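Local structure of giardin subunit alpha-1 (Giardia intestinalis, 4EVF) at residues Ile7-Glu10 with Leu11-Ile15; Glu29-Ala32 with Glu33-Glu36; Lys40-Val43 with Ala44-Lys48; Phe71-Arg74 with His75-Arg78; Lys246-Arg249 with Arg250-Met254. The protein binds calcium and, in a calcium-dependent way, phospholipids such as phosphatidylserine, as an annexin involved in parasite attachment and cytoskeletal remodelling, and may help maintain the ventral disk. All coordinates share one frame; numbering follows the deposited sequence.

Contact 1. Residues Ile7-Glu10 with Leu11-Ile15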
# COMPACT_ATOMS: atom_id res chain seq x y z
N ILE A 7 -26.38 -6.70 -5.95
CA ILE A 7 -25.24 -5.79 -6.07
C ILE A 7 -24.68 -5.82 -7.49
O ILE A 7 -24.30 -4.78 -8.04
CB ILE A 7 -24.10 -6.15 -5.11
CG1 ILE A 7 -24.63 -6.31 -3.69
CG2 ILE A 7 -22.97 -5.11 -5.17
CD1 ILE A 7 -23.64 -6.97 -2.76
N ALA A 8 -24.59 -7.01 -8.07
CA ALA A 8 -24.09 -7.12 -9.43
C ALA A 8 -25.00 -6.33 -10.38
O ALA A 8 -24.53 -5.72 -11.34
CB ALA A 8 -23.98 -8.58 -9.87
N ASN A 9 -26.30 -6.34 -10.10
CA ASN A 9 -27.25 -5.55 -10.89
C ASN A 9 -27.04 -4.05 -10.72
O ASN A 9 -27.07 -3.29 -11.70
CB ASN A 9 -28.70 -5.92 -10.59
CG ASN A 9 -29.69 -5.18 -11.50
OD1 ASN A 9 -30.29 -4.18 -11.10
ND2 ASN A 9 -29.82 -5.65 -12.74
N GLU A 10 -26.85 -3.61 -9.48
CA GLU A 10 -26.51 -2.20 -9.23
C GLU A 10 -25.33 -1.80 -10.09
O GLU A 10 -25.36 -0.76 -10.78
CB GLU A 10 -26.12 -1.98 -7.77
CG GLU A 10 -27.24 -2.17 -6.76
CD GLU A 10 -26.79 -1.86 -5.35
OE1 GLU A 10 -26.46 -0.68 -5.07
OE2 GLU A 10 -26.74 -2.81 -4.53
N LEU A 11 -24.28 -2.61 -10.05
CA LEU A 11 -23.09 -2.34 -10.84
C LEU A 11 -23.37 -2.28 -12.34
O LEU A 11 -22.84 -1.43 -13.04
CB LEU A 11 -21.99 -3.36 -10.53
CG LEU A 11 -21.26 -3.05 -9.22
CD1 LEU A 11 -20.52 -4.28 -8.69
CD2 LEU A 11 -20.32 -1.86 -9.42
N LYS A 12 -24.21 -3.20 -12.83
CA LYS A 12 -24.58 -3.23 -14.24
C LYS A 12 -25.17 -1.90 -14.69
O LYS A 12 -24.83 -1.37 -15.76
CB LYS A 12 -25.61 -4.34 -14.47
CG LYS A 12 -26.04 -4.50 -15.92
CD LYS A 12 -24.93 -5.12 -16.76
CE LYS A 12 -25.32 -5.24 -18.22
NZ LYS A 12 -24.15 -5.66 -19.05
N GLN A 13 -26.06 -1.36 -13.88
CA GLN A 13 -26.76 -0.14 -14.23
C GLN A 13 -25.86 1.10 -14.09
O GLN A 13 -26.05 2.09 -14.80
CB GLN A 13 -28.03 -0.00 -13.40
CG GLN A 13 -29.14 -0.89 -13.90
CD GLN A 13 -30.16 -1.22 -12.83
OE1 GLN A 13 -29.93 -0.98 -11.65
NE2 GLN A 13 -31.28 -1.80 -13.25
N ALA A 14 -24.89 1.03 -13.18
CA ALA A 14 -23.96 2.14 -13.00
C ALA A 14 -23.03 2.17 -14.20
O ALA A 14 -22.66 3.25 -14.69
CB ALA A 14 -23.18 1.99 -11.70
N ILE A 15 -22.66 0.99 -14.68
CA ILE A 15 -21.74 0.85 -15.81
C ILE A 15 -22.43 1.31 -17.09
O ILE A 15 -21.83 1.99 -17.93
CB ILE A 15 -21.26 -0.61 -15.98
CG1 ILE A 15 -20.34 -1.01 -14.83
CG2 ILE A 15 -20.54 -0.78 -17.30
CD1 ILE A 15 -19.86 -2.46 -14.92
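The carbonyl oxygen of Ala-8 takes the shortest of four successive i to i+4 bonds here, accepting from Lys-12 N at 2.9 Å. Its neighbours follow the same pattern: Leu-11 N donates to Ile-7 O at 3.0 Å and almost straight (170° at the hydrogen), Gln-13 N to Asn-9 O, and Ala-14 N to Glu-10 O. These four bonds are those of regular alpha-helix. On one side Leu-11 reaches back along the axis toward Ile-7, its CD1 4.4 Å from Ile-7 CG2, a loose apolar touch. Leu-11 CG stands beside the backbone N (chi1 -79°), which keeps the branch close to the Ile-7 carbonyl, with CG 3.7 Å from Ile-7 O. On another side the amides of Asn-9 and Gln-13 come together with their planes 75° apart, so that they meet crosswise instead of stacking. The chain of Lys-12, bent at chi2, runs over Tyr-42 and Tyr-46, and its amino group has a long, weak pairing with Asp-53. Ile-7 and Leu-11 both pack on Ile-26 and Ile-38, while Ile-15 lies on Leu-50 and Ile-54. The division of a buried apolar side from a polar, partly exposed one is that of an amphipathic helix, here helix 4-16, which opens the first predicted repeat of the all-helical annexin fold.

Contact 2. Residues Glu29-Ala32 with Glu33-Glu36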
# COMPACT_ATOMS: atom_id res chain seq x y z
N GLU A 29 -18.24 0.24 -0.62
CA GLU A 29 -19.13 -0.35 0.37
C GLU A 29 -18.67 -1.73 0.83
O GLU A 29 -19.17 -2.24 1.84
CB GLU A 29 -20.53 -0.47 -0.23
CG GLU A 29 -21.23 0.85 -0.44
CD GLU A 29 -21.64 1.46 0.88
OE1 GLU A 29 -20.81 2.17 1.49
OE2 GLU A 29 -22.78 1.20 1.32
N TYR A 30 -17.74 -2.33 0.10
CA TYR A 30 -17.41 -3.74 0.25
C TYR A 30 -15.92 -4.03 0.23
O TYR A 30 -15.16 -3.40 -0.52
CB TYR A 30 -18.07 -4.54 -0.88
CG TYR A 30 -19.57 -4.42 -0.91
CD1 TYR A 30 -20.36 -5.07 0.03
CD2 TYR A 30 -20.21 -3.64 -1.87
CE1 TYR A 30 -21.73 -4.95 0.01
CE2 TYR A 30 -21.58 -3.52 -1.89
CZ TYR A 30 -22.33 -4.18 -0.95
OH TYR A 30 -23.70 -4.08 -0.96
N SER A 31 -15.52 -5.01 1.03
CA SER A 31 -14.13 -5.41 1.16
C SER A 31 -13.64 -6.08 -0.12
O SER A 31 -14.44 -6.38 -1.01
CB SER A 31 -13.98 -6.43 2.27
OG SER A 31 -14.56 -7.65 1.85
N ALA A 32 -12.34 -6.33 -0.20
CA ALA A 32 -11.77 -6.94 -1.39
C ALA A 32 -12.38 -8.33 -1.62
O ALA A 32 -12.76 -8.66 -2.74
CB ALA A 32 -10.26 -7.04 -1.27
N GLU A 33 -12.48 -9.11 -0.55
CA GLU A 33 -13.09 -10.44 -0.59
C GLU A 33 -14.55 -10.36 -1.04
O GLU A 33 -14.99 -11.18 -1.85
CB GLU A 33 -13.01 -11.11 0.79
CG GLU A 33 -11.59 -11.45 1.25
CD GLU A 33 -10.83 -10.28 1.89
OE1 GLU A 33 -11.33 -9.14 1.93
OE2 GLU A 33 -9.69 -10.52 2.36
N SER A 34 -15.29 -9.39 -0.52
CA SER A 34 -16.69 -9.21 -0.90
C SER A 34 -16.81 -8.81 -2.36
O SER A 34 -17.67 -9.31 -3.09
CB SER A 34 -17.39 -8.17 -0.02
OG SER A 34 -17.57 -8.61 1.32
N ARG A 35 -15.95 -7.90 -2.81
CA ARG A 35 -15.96 -7.54 -4.22
C ARG A 35 -15.62 -8.72 -5.15
O ARG A 35 -16.09 -8.76 -6.29
CB ARG A 35 -15.06 -6.34 -4.48
CG ARG A 35 -15.60 -5.07 -3.86
CD ARG A 35 -14.76 -3.86 -4.26
NE ARG A 35 -13.35 -4.20 -4.26
CZ ARG A 35 -12.49 -3.77 -3.34
NH1 ARG A 35 -12.92 -2.98 -2.36
NH2 ARG A 35 -11.22 -4.12 -3.41
N GLU A 36 -14.83 -9.67 -4.66
CA GLU A 36 -14.59 -10.91 -5.42
C GLU A 36 -15.89 -11.72 -5.62
O GLU A 36 -16.15 -12.23 -6.71
CB GLU A 36 -13.53 -11.78 -4.76
CG GLU A 36 -12.15 -11.12 -4.63
CD GLU A 36 -11.10 -12.07 -4.06
OE1 GLU A 36 -11.45 -12.87 -3.16
OE2 GLU A 36 -9.95 -12.03 -4.52
O HOH W 1 -15.64 -10.21 2.55
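Tyr-30 and Ser-31 are extended (psi 144° and 171°) before the chain turns into a helix at Ala-32, and Arg-35 N and Glu-36 N close the first turn by donating to Ser-31 O at 2.8 Å and to Ala-32 O, respectively. Ser-31 holds the N-cap position. Ser-31 OG, set between the backbone N and the carbonyl carbon at chi1 71°, lies 3.0 Å from Ser-34 N. Water 1 joins the two serine hydroxyls, 2.9 Å from Ser-31 OG and 2.8 Å from Ser-34 OG, bridging them at the helix start. Arg-35 goes the other way. Its chain bends at chi3 and folds back along the extended backbone that leads into the helix, bringing one face of the guanidinium over Ala-32 CA, which stands 3.5 Å from the plane. Arg-35 NH1 ends 2.9 Å from Tyr-30 O, approaching obliquely, while Arg-35 NE is hydrogen-bonded to Leu-70 O, and these neighbours limit how the flat group can turn. Tyr-30 CB packs against the stem of Arg-35 at CG (3.9 Å) and against Ser-34 CB (3.8 Å). Just beyond the cap, Ala-32 N donates to Asp-257 OD2, so a carboxylate from elsewhere in the chain also meets the helix start. An extended lead-in with a serine at the N-cap is characteristic of a helix N-terminus, here that of helix 32-46 in the annexin fold.

Contact 3. Residues Lys40-Val43 with Ala44-Lys48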
# COMPACT_ATOMS: atom_id res chain seq x y z
N LYS A 40 -17.92 -12.45 -9.18
CA LYS A 40 -18.38 -13.79 -9.58
C LYS A 40 -19.84 -13.76 -9.99
O LYS A 40 -20.20 -14.34 -11.00
CB LYS A 40 -18.15 -14.84 -8.48
CG LYS A 40 -16.72 -15.36 -8.41
CD LYS A 40 -16.64 -16.60 -7.54
CE LYS A 40 -17.39 -17.77 -8.17
NZ LYS A 40 -16.54 -18.62 -9.04
N ALA A 41 -20.68 -13.10 -9.20
CA ALA A 41 -22.10 -13.03 -9.50
C ALA A 41 -22.28 -12.30 -10.82
O ALA A 41 -23.09 -12.66 -11.66
CB ALA A 41 -22.85 -12.33 -8.40
N TYR A 42 -21.46 -11.28 -11.02
CA TYR A 42 -21.57 -10.47 -12.20
C TYR A 42 -21.32 -11.26 -13.48
O TYR A 42 -22.08 -11.14 -14.45
CB TYR A 42 -20.61 -9.29 -12.11
CG TYR A 42 -20.80 -8.30 -13.23
CD1 TYR A 42 -21.62 -7.19 -13.08
CD2 TYR A 42 -20.17 -8.49 -14.46
CE1 TYR A 42 -21.80 -6.28 -14.12
CE2 TYR A 42 -20.34 -7.58 -15.49
CZ TYR A 42 -21.15 -6.48 -15.32
OH TYR A 42 -21.31 -5.59 -16.36
N VAL A 43 -20.27 -12.07 -13.50
CA VAL A 43 -19.92 -12.77 -14.73
C VAL A 43 -20.94 -13.88 -15.01
O VAL A 43 -21.31 -14.11 -16.16
CB VAL A 43 -18.47 -13.31 -14.74
CG1 VAL A 43 -18.32 -14.48 -13.78
CG2 VAL A 43 -18.09 -13.74 -16.15
N ALA A 44 -21.40 -14.55 -13.96
CA ALA A 44 -22.47 -15.54 -14.08
C ALA A 44 -23.74 -14.91 -14.68
O ALA A 44 -24.34 -15.46 -15.60
CB ALA A 44 -22.77 -16.17 -12.71
N SER A 45 -24.11 -13.75 -14.15
CA SER A 45 -25.34 -13.07 -14.57
C SER A 45 -25.31 -12.54 -15.98
O SER A 45 -26.30 -12.64 -16.70
CB SER A 45 -25.67 -11.92 -13.62
OG SER A 45 -25.96 -12.41 -12.33
N TYR A 46 -24.19 -11.94 -16.37
CA TYR A 46 -24.14 -11.20 -17.62
C TYR A 46 -23.17 -11.80 -18.64
O TYR A 46 -23.13 -11.38 -19.79
CB TYR A 46 -23.80 -9.72 -17.35
CG TYR A 46 -24.72 -9.10 -16.33
CD1 TYR A 46 -24.25 -8.74 -15.08
CD2 TYR A 46 -26.07 -8.89 -16.61
CE1 TYR A 46 -25.09 -8.18 -14.13
CE2 TYR A 46 -26.92 -8.33 -15.67
CZ TYR A 46 -26.41 -7.97 -14.43
OH TYR A 46 -27.24 -7.41 -13.47
N GLY A 47 -22.41 -12.80 -18.22
CA GLY A 47 -21.51 -13.50 -19.12
C GLY A 47 -20.34 -12.66 -19.60
O GLY A 47 -19.73 -12.95 -20.63
N LYS A 48 -20.03 -11.62 -18.85
CA LYS A 48 -18.88 -10.76 -19.15
C LYS A 48 -18.14 -10.47 -17.86
O LYS A 48 -18.75 -10.32 -16.81
CB LYS A 48 -19.32 -9.43 -19.80
CG LYS A 48 -19.73 -9.54 -21.27
CD LYS A 48 -20.03 -8.17 -21.88
CE LYS A 48 -21.52 -7.83 -21.87
NZ LYS A 48 -22.11 -7.67 -20.51
O HOH W 2 -25.35 -14.19 -10.65
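Tyr-42 and Tyr-46, one turn apart, form an edge-to-face pair: the edge of the Tyr-46 ring points at the face of Tyr-42, with CD1 of Tyr-46 standing 3.5 Å above the centre of the Tyr-42 ring. The ring planes are 57° apart and the side chains cross at about a right angle. Tyr-42 has CG opposite its backbone N (chi1 -173°), which lays the ring along the helix toward the C-terminal end. There its edge meets Lys-48 O in plane, 3.3 Å from Tyr-42 CD2. That carbonyl also receives a C-H...O contact from Val-43 CA at 3.4 Å. What brings Lys-48 back is Gly-47, which leaves the helix with positive phi after its N bonds Val-43 O at 2.7 Å. On a different side, water 2 donates to Ala-41 O and bridges to Ser-45 OG, although its 2.5 Å separation from that hydroxyl is doubtful. The hydroxyl of Tyr-42 and the amino group of Lys-48 share Asp-53 OD2, by a hydrogen bond and a salt bridge respectively. The end of helix 32-46 is thereby tied to helix 50-57, while Tyr-42 packs on Lys-12 and Ile-15 of helix 4-16.

Contact 4. Residues Phe71-Arg74 with His75-Arg78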
# COMPACT_ATOMS: atom_id res chain seq x y z
N PHE A 71 -12.29 -4.54 -8.87
CA PHE A 71 -13.10 -5.73 -9.18
C PHE A 71 -12.27 -6.82 -9.84
O PHE A 71 -12.80 -7.80 -10.41
CB PHE A 71 -14.36 -5.34 -9.95
CG PHE A 71 -15.34 -4.57 -9.10
CD1 PHE A 71 -16.01 -5.21 -8.07
CD2 PHE A 71 -15.54 -3.21 -9.28
CE1 PHE A 71 -16.90 -4.52 -7.27
CE2 PHE A 71 -16.43 -2.51 -8.49
CZ PHE A 71 -17.11 -3.16 -7.48
N SER A 72 -10.95 -6.66 -9.72
CA SER A 72 -10.00 -7.65 -10.18
C SER A 72 -9.38 -8.40 -9.00
O SER A 72 -9.69 -8.10 -7.85
CB SER A 72 -8.91 -6.98 -11.01
OG SER A 72 -9.48 -6.38 -12.16
N ASP A 73 -8.53 -9.37 -9.30
CA ASP A 73 -7.79 -10.09 -8.26
C ASP A 73 -6.65 -9.22 -7.76
O ASP A 73 -5.75 -8.87 -8.53
CB ASP A 73 -7.25 -11.42 -8.79
CG ASP A 73 -6.73 -12.31 -7.67
OD1 ASP A 73 -7.36 -13.34 -7.34
OD2 ASP A 73 -5.67 -11.98 -7.11
N ARG A 74 -6.70 -8.88 -6.48
CA ARG A 74 -5.76 -7.92 -5.90
C ARG A 74 -4.32 -8.42 -5.87
O ARG A 74 -3.40 -7.62 -5.74
CB ARG A 74 -6.20 -7.51 -4.50
CG ARG A 74 -6.07 -8.62 -3.44
CD ARG A 74 -6.77 -8.23 -2.14
NE ARG A 74 -6.70 -9.29 -1.13
CZ ARG A 74 -7.52 -10.33 -1.11
NH1 ARG A 74 -8.47 -10.44 -2.03
NH2 ARG A 74 -7.40 -11.26 -0.16
N HIS A 75 -4.13 -9.73 -6.01
CA HIS A 75 -2.79 -10.31 -6.03
C HIS A 75 -2.21 -10.22 -7.44
O HIS A 75 -1.02 -9.94 -7.60
CB HIS A 75 -2.82 -11.76 -5.52
CG HIS A 75 -3.47 -11.88 -4.17
ND1 HIS A 75 -4.56 -12.70 -3.95
CD2 HIS A 75 -3.20 -11.27 -2.99
CE1 HIS A 75 -4.93 -12.59 -2.68
NE2 HIS A 75 -4.12 -11.73 -2.08
N GLU A 76 -3.05 -10.43 -8.45
CA GLU A 76 -2.65 -10.20 -9.83
C GLU A 76 -2.40 -8.71 -10.09
O GLU A 76 -1.47 -8.35 -10.83
CB GLU A 76 -3.70 -10.71 -10.82
CG GLU A 76 -3.72 -12.21 -10.93
CD GLU A 76 -4.88 -12.72 -11.78
OE1 GLU A 76 -5.64 -11.89 -12.32
OE2 GLU A 76 -5.02 -13.96 -11.90
N VAL A 77 -3.24 -7.87 -9.50
CA VAL A 77 -3.05 -6.42 -9.54
C VAL A 77 -1.68 -6.05 -8.97
O VAL A 77 -0.86 -5.44 -9.67
CB VAL A 77 -4.17 -5.69 -8.77
CG1 VAL A 77 -3.84 -4.19 -8.65
CG2 VAL A 77 -5.52 -5.89 -9.45
N ARG A 78 -1.44 -6.43 -7.72
CA ARG A 78 -0.15 -6.14 -7.08
C ARG A 78 1.04 -6.69 -7.86
O ARG A 78 2.05 -6.00 -8.05
CB ARG A 78 -0.14 -6.62 -5.62
CG ARG A 78 1.08 -6.15 -4.82
CD ARG A 78 1.10 -6.69 -3.38
NE ARG A 78 0.01 -6.20 -2.53
CZ ARG A 78 0.02 -5.02 -1.91
NH1 ARG A 78 -1.00 -4.65 -1.14
NH2 ARG A 78 1.06 -4.21 -2.05
O HOH W 3 -7.33 -9.78 -11.64
O HOH W 4 -2.33 -7.70 -3.29
O HOH W 5 -4.62 -12.57 1.13
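His-75 N donates at 2.9 Å to Asp-73 OD2, the N-cap acceptor at the start of helix 74-87 in this annexin, placed there by Asp-73 CG lying opposite its backbone N (chi1 -169°). The bond arrives on the anti side of the carboxylate, 23° out of its plane. The imidazole lies alongside Arg-74, both side chains pointing the same way. CG of Arg-74 makes a CH-pi contact over the ring face, 4.0 Å from its centroid, and further out His-75 CE1 sits over the centre of the guanidinium. Asp-106 OD1 is partner to both Arg-74 NE and His-75 NE2 and holds the two groups together. At Glu-76 the backbone N adds a second, weak bond to Asp-73 OD2, and the side chain reaches back through water 3, which donates to OE1 and accepts from Asp-73 N at 2.7 Å. Val-77 N bonds Asp-73 O, and its CG2 meets Ser-72 CB at 3.9 Å. Arg-78 N closes the turn on Arg-74 O, approaching from above the carbonyl plane, while its NH2 is held by Thr-98 O. The same Arg-74 O also accepts from water 4 at 2.7 Å, and that water takes a hydrogen bond from Arg-78 NE at 2.9 Å.

Contact 5. Residues Lys246-Arg249 with Arg250-Met254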
# COMPACT_ATOMS: atom_id res chain seq x y z
N LYS A 246 -0.94 7.90 -10.22
CA LYS A 246 -0.45 6.52 -10.29
C LYS A 246 -0.33 5.87 -8.91
O LYS A 246 -0.75 4.73 -8.73
CB LYS A 246 0.87 6.43 -11.07
CG LYS A 246 0.75 6.94 -12.50
CD LYS A 246 1.57 6.10 -13.47
CE LYS A 246 3.04 6.13 -13.11
NZ LYS A 246 3.73 4.86 -13.50
N ARG A 247 0.21 6.61 -7.94
CA ARG A 247 0.26 6.14 -6.55
C ARG A 247 -1.13 5.95 -5.95
O ARG A 247 -1.37 4.97 -5.24
CB ARG A 247 1.03 7.12 -5.66
CG ARG A 247 0.85 6.85 -4.17
CD ARG A 247 2.17 6.42 -3.52
NE ARG A 247 3.01 7.58 -3.31
CZ ARG A 247 4.31 7.56 -3.01
NH1 ARG A 247 4.98 6.41 -2.89
NH2 ARG A 247 4.92 8.70 -2.83
N MET A 248 -2.04 6.88 -6.21
CA MET A 248 -3.36 6.75 -5.63
C MET A 248 -4.06 5.52 -6.19
O MET A 248 -4.80 4.85 -5.47
CB MET A 248 -4.20 8.02 -5.81
CG MET A 248 -3.82 9.13 -4.82
SD MET A 248 -3.73 8.60 -3.10
CE MET A 248 -5.49 8.47 -2.73
N ARG A 249 -3.80 5.22 -7.45
CA ARG A 249 -4.41 4.05 -8.08
C ARG A 249 -3.83 2.75 -7.52
O ARG A 249 -4.55 1.79 -7.26
CB ARG A 249 -4.24 4.09 -9.60
CG ARG A 249 -4.76 2.83 -10.27
CD ARG A 249 -3.85 2.36 -11.39
NE ARG A 249 -4.07 0.95 -11.72
CZ ARG A 249 -3.53 0.34 -12.77
NH1 ARG A 249 -2.75 1.01 -13.60
NH2 ARG A 249 -3.77 -0.95 -12.99
N ARG A 250 -2.51 2.73 -7.34
CA ARG A 250 -1.87 1.57 -6.74
C ARG A 250 -2.45 1.29 -5.36
O ARG A 250 -3.04 0.24 -5.14
CB ARG A 250 -0.35 1.72 -6.69
CG ARG A 250 0.30 1.66 -8.08
CD ARG A 250 1.82 1.58 -7.98
NE ARG A 250 2.39 2.74 -7.30
CZ ARG A 250 2.92 3.79 -7.93
NH1 ARG A 250 2.96 3.83 -9.25
NH2 ARG A 250 3.43 4.80 -7.23
N ILE A 251 -2.32 2.23 -4.43
CA ILE A 251 -2.70 1.95 -3.04
C ILE A 251 -4.21 1.85 -2.82
O ILE A 251 -4.67 1.06 -1.99
CB ILE A 251 -2.04 2.92 -2.02
CG1 ILE A 251 -2.74 4.28 -1.99
CG2 ILE A 251 -0.55 3.11 -2.32
CD1 ILE A 251 -1.97 5.31 -1.16
N THR A 252 -4.99 2.64 -3.56
CA THR A 252 -6.44 2.54 -3.43
C THR A 252 -6.96 1.22 -4.02
O THR A 252 -7.77 0.53 -3.40
CB THR A 252 -7.16 3.75 -4.07
OG1 THR A 252 -6.52 4.96 -3.64
CG2 THR A 252 -8.62 3.78 -3.65
N GLY A 253 -6.46 0.87 -5.20
CA GLY A 253 -6.87 -0.35 -5.90
C GLY A 253 -6.54 -1.64 -5.16
O GLY A 253 -7.31 -2.60 -5.21
N MET A 254 -5.41 -1.64 -4.45
CA MET A 254 -4.95 -2.83 -3.74
C MET A 254 -5.40 -2.91 -2.29
O MET A 254 -5.54 -4.00 -1.74
CB MET A 254 -3.41 -2.90 -3.74
CG MET A 254 -2.77 -3.25 -5.07
SD MET A 254 -0.98 -3.31 -4.94
CE MET A 254 -0.58 -1.71 -4.26
O HOH W 6 5.05 5.58 -10.53
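Arg-250 lies folded back over the preceding turn, one face of its guanidinium laid against Arg-247 CA, 3.4 Å from the plane, and against Lys-246 O, both toward the rim. CG beside the backbone N and a bend at chi3 (-61°) bring Arg-250 NH2 to 3.7 Å from Arg-247 CB and Arg-250 NH1 to 3.8 Å from Lys-246 CB, so the flat group rests on the helix surface between those two residues. The bent chain of Lys-246 brings its NZ to 4.4 Å from Arg-250 NH1, two like charges, with water 6 accepting from Arg-250 NH1 at 3.0 Å and weakly from Lys-246 NZ. On another side of the helix, Met-248 and Thr-252 meet obliquely, with Met-248 CE 3.8 Å from Thr-252 OG1. Met-248 O accepts from both Thr-252 N at 2.9 Å and Thr-252 OG1, the latter at a very short and therefore doubtful separation. OG1 also bonds Trp-292 NE1, linking this helix to helix 284-292. Met-248 SD touches Ile-251 CD1 more loosely, at 4.2 Å. Arg-247 and Arg-250 turn their charged ends to the two oxygens of one carboxylate, NH1 of Arg-247 on OD1 of Asp-97 and NH2 of Arg-250 on OD2, while Arg-249 is paired with Asp-69. The clustered arginines of this largely buried helix are probably balanced by these acids, which join helix 245-255 to other helices by charge.

Contact 5 is the most buried, its centre about 7 Å from the centre of the chain, whereas those of contacts 1 and 3 lie 27 and 29 Å from it. Contacts 2 and 3 use opposite ends of helix 32-46, its capped start and its glycine-ended finish, and contact 1 belongs to the helix packed beside it. Contacts 2 and 4 both start helices, one with a serine cap and one with an aspartate, and touch through long, weak ion pairs of Glu-36 and Glu-33 with Arg-74. Contact 4 meets contact 5 by apolar packing, Met-254 on Val-77 and Arg-78. Aromatic stacking marks the more exposed contact 3, while acid-paired arginines mark the buried contact 5.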